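PDB 6THK: pyocin S5 from Pseudomonas aeruginosa PAO1, which probably kills related bacteria by forming channels that depolarise the cytoplasmic membrane, as other pore-forming colicins do. Local coordinates for residues Y155-Q158 / Q159-D163. The protein carries 1 engineered substitution. Numbering follows the deposited sequence.
Sequences YPFQ and QLVRD
Tyr155 lies along the first two turns of a helix and meets Gln159, Leu160 and Asp163. The motif is a helix N-terminus: Pro156 sits at the N-cap of the long helix 157-212. With CG of Tyr155 anti to the backbone N (chi1 -169°), the ring runs alongside the helix toward Asp163. Gln159 crosses the ring at about a right angle, and its CG lies 3.8 Å from Tyr155 CE1. Gln159 CB also packs beside the proline ring, 3.7 Å from Pro156 CD. Leu160 meets the tyrosine ring obliquely near its CE2 edge, with Leu160 CD1 3.9 Å from Tyr155 CE2.

The backbone completes the turn. Leu160 N donates to Pro156 O at 3.2 Å, and Gln159 N makes a weak bond to the same oxygen. Val161 N bonds to Phe157 O at 3.0 Å. The Phe157 ring rests against Val161, with Phe157 CE2 3.5 Å from Val161 CG2. Phe157 also packs edge-to-face with Trp144, and Tyr155 O accepts a bond from Trp144 NE1. These contacts join the start of the helix to helix 133-145.

The tyrosine side chain reaches Asp163, nearly two turns into the helix, with its hydroxyl. Tyr155 OH donates to Asp163 OD2 at 2.7 Å. The carboxylate oxygen meets the ring edge in plane and accepts through its anti lone pair.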
ATOM      1  N   TYR A 155     -52.210  67.362 -29.000  1.00 76.41           N
ATOM      2  CA  TYR A 155     -51.555  67.204 -27.722  1.00 74.71           C
ATOM      3  C   TYR A 155     -51.501  68.553 -27.052  1.00 75.63           C
ATOM      4  O   TYR A 155     -50.542  69.282 -27.200  1.00 74.19           O
ATOM      5  CB  TYR A 155     -50.140  66.722 -27.968  1.00 75.52           C
ATOM      6  CG  TYR A 155     -49.371  66.242 -26.762  1.00 76.59           C
ATOM      7  CD1 TYR A 155     -49.875  65.274 -25.930  1.00 78.35           C
ATOM      8  CD2 TYR A 155     -48.122  66.747 -26.482  1.00 76.88           C
ATOM      9  CE1 TYR A 155     -49.160  64.834 -24.847  1.00 78.78           C
ATOM     10  CE2 TYR A 155     -47.405  66.308 -25.405  1.00 77.28           C
ATOM     11  CZ  TYR A 155     -47.929  65.354 -24.597  1.00 83.34           C
ATOM     12  OH  TYR A 155     -47.206  64.926 -23.534  1.00 82.40           O
ATOM     13  N   PRO A 156     -52.525  68.878 -26.280  1.00 70.46           N
ATOM     14  CA  PRO A 156     -52.554  70.190 -25.608  1.00 69.66           C
ATOM     15  C   PRO A 156     -51.558  70.311 -24.454  1.00 72.33           C
ATOM     16  O   PRO A 156     -51.042  69.295 -23.970  1.00 71.83           O
ATOM     17  CB  PRO A 156     -53.989  70.286 -25.097  1.00 71.34           C
ATOM     18  CG  PRO A 156     -54.410  68.879 -24.894  1.00 75.46           C
ATOM     19  CD  PRO A 156     -53.740  68.091 -25.980  1.00 70.98           C
ATOM     20  N   PHE A 157     -51.305  71.558 -24.000  1.00 67.30           N
ATOM     21  CA  PHE A 157     -50.386  71.822 -22.905  1.00 66.43           C
ATOM     22  C   PHE A 157     -50.814  71.171 -21.610  1.00 70.98           C
ATOM     23  O   PHE A 157     -49.956  70.711 -20.862  1.00 71.07           O
ATOM     24  CB  PHE A 157     -50.132  73.317 -22.695  1.00 67.80           C
ATOM     25  CG  PHE A 157     -49.033  73.604 -21.692  1.00 68.64           C
ATOM     26  CD1 PHE A 157     -47.697  73.464 -22.044  1.00 71.13           C
ATOM     27  CD2 PHE A 157     -49.337  73.974 -20.389  1.00 70.35           C
ATOM     28  CE1 PHE A 157     -46.686  73.713 -21.120  1.00 71.66           C
ATOM     29  CE2 PHE A 157     -48.323  74.237 -19.468  1.00 72.86           C
ATOM     30  CZ  PHE A 157     -47.002  74.091 -19.835  1.00 70.52           C
ATOM     31  N   GLN A 158     -52.131  71.132 -21.339  1.00 67.97           N
ATOM     32  CA  GLN A 158     -52.684  70.505 -20.138  1.00 68.02           C
ATOM     33  C   GLN A 158     -52.425  69.005 -20.134  1.00 72.03           C
ATOM     34  O   GLN A 158     -52.279  68.419 -19.057  1.00 72.10           O
ATOM     35  CB  GLN A 158     -54.180  70.805 -19.982  1.00 69.35           C
ATOM     36  CG  GLN A 158     -54.497  72.294 -19.778  1.00 83.58           C
ATOM     37  CD  GLN A 158     -53.556  73.005 -18.821  1.00 97.63           C
ATOM     38  OE1 GLN A 158     -53.390  72.622 -17.659  1.00 91.93           O
ATOM     39  NE2 GLN A 158     -52.929  74.060 -19.306  1.00 88.44           N
ATOM     40  N   GLN A 159     -52.352  68.394 -21.349  1.00 67.61           N
ATOM     41  CA  GLN A 159     -52.069  66.973 -21.547  1.00 67.06           C
ATOM     42  C   GLN A 159     -50.636  66.690 -21.209  1.00 69.15           C
ATOM     43  O   GLN A 159     -50.362  65.692 -20.535  1.00 68.24           O
ATOM     44  CB  GLN A 159     -52.402  66.489 -22.966  1.00 68.61           C
ATOM     45  CG  GLN A 159     -52.546  64.961 -23.086  1.00 88.87           C
ATOM     46  CD  GLN A 159     -53.440  64.285 -22.046  1.00107.04           C
ATOM     47  OE1 GLN A 159     -54.370  64.875 -21.473  1.00100.89           O
ATOM     48  NE2 GLN A 159     -53.163  63.014 -21.797  1.00 99.30           N
ATOM     49  N   LEU A 160     -49.746  67.610 -21.577  1.00 64.37           N
ATOM     50  CA  LEU A 160     -48.329  67.489 -21.275  1.00 63.33           C
ATOM     51  C   LEU A 160     -48.099  67.627 -19.773  1.00 66.13           C
ATOM     52  O   LEU A 160     -47.289  66.919 -19.197  1.00 67.05           O
ATOM     53  CB  LEU A 160     -47.524  68.545 -22.013  1.00 63.08           C
ATOM     54  CG  LEU A 160     -46.051  68.550 -21.621  1.00 67.05           C
ATOM     55  CD1 LEU A 160     -45.299  67.492 -22.401  1.00 67.22           C
ATOM     56  CD2 LEU A 160     -45.425  69.914 -21.824  1.00 68.59           C
ATOM     57  N   VAL A 161     -48.799  68.567 -19.157  1.00 60.43           N
ATOM     58  CA  VAL A 161     -48.735  68.777 -17.702  1.00 59.94           C
ATOM     59  C   VAL A 161     -48.979  67.441 -16.980  1.00 63.95           C
ATOM     60  O   VAL A 161     -48.139  67.044 -16.189  1.00 63.38           O
ATOM     61  CB  VAL A 161     -49.641  69.960 -17.217  1.00 63.38           C
ATOM     62  CG1 VAL A 161     -49.867  69.950 -15.704  1.00 62.99           C
ATOM     63  CG2 VAL A 161     -49.044  71.296 -17.639  1.00 63.20           C
ATOM     64  N   ARG A 162     -50.050  66.707 -17.353  1.00 61.86           N
ATOM     65  CA  ARG A 162     -50.403  65.387 -16.805  1.00 62.26           C
ATOM     66  C   ARG A 162     -49.256  64.372 -16.936  1.00 65.27           C
ATOM     67  O   ARG A 162     -48.884  63.731 -15.949  1.00 64.74           O
ATOM     68  CB  ARG A 162     -51.677  64.845 -17.470  1.00 63.88           C
ATOM     69  CG  ARG A 162     -52.854  64.775 -16.512  1.00 78.78           C
ATOM     70  CD  ARG A 162     -54.009  64.024 -17.126  1.00 90.29           C
ATOM     71  NE  ARG A 162     -55.098  64.925 -17.496  1.00101.37           N
ATOM     72  CZ  ARG A 162     -56.025  64.639 -18.402  1.00115.32           C
ATOM     73  NH1 ARG A 162     -55.989  63.483 -19.055  1.00102.29           N
ATOM     74  NH2 ARG A 162     -56.987  65.508 -18.672  1.00100.23           N
ATOM     75  N   ASP A 163     -48.658  64.293 -18.147  1.00 60.87           N
ATOM     76  CA  ASP A 163     -47.540  63.417 -18.495  1.00 60.50           C
ATOM     77  C   ASP A 163     -46.274  63.754 -17.715  1.00 63.29           C
ATOM     78  O   ASP A 163     -45.545  62.839 -17.296  1.00 62.87           O
ATOM     79  CB  ASP A 163     -47.288  63.449 -20.014  1.00 62.97           C
ATOM     80  CG  ASP A 163     -48.425  62.831 -20.824  1.00 75.14           C
ATOM     81  OD1 ASP A 163     -49.271  62.134 -20.224  1.00 76.80           O
ATOM     82  OD2 ASP A 163     -48.435  62.999 -22.067  1.00 77.44           O
TER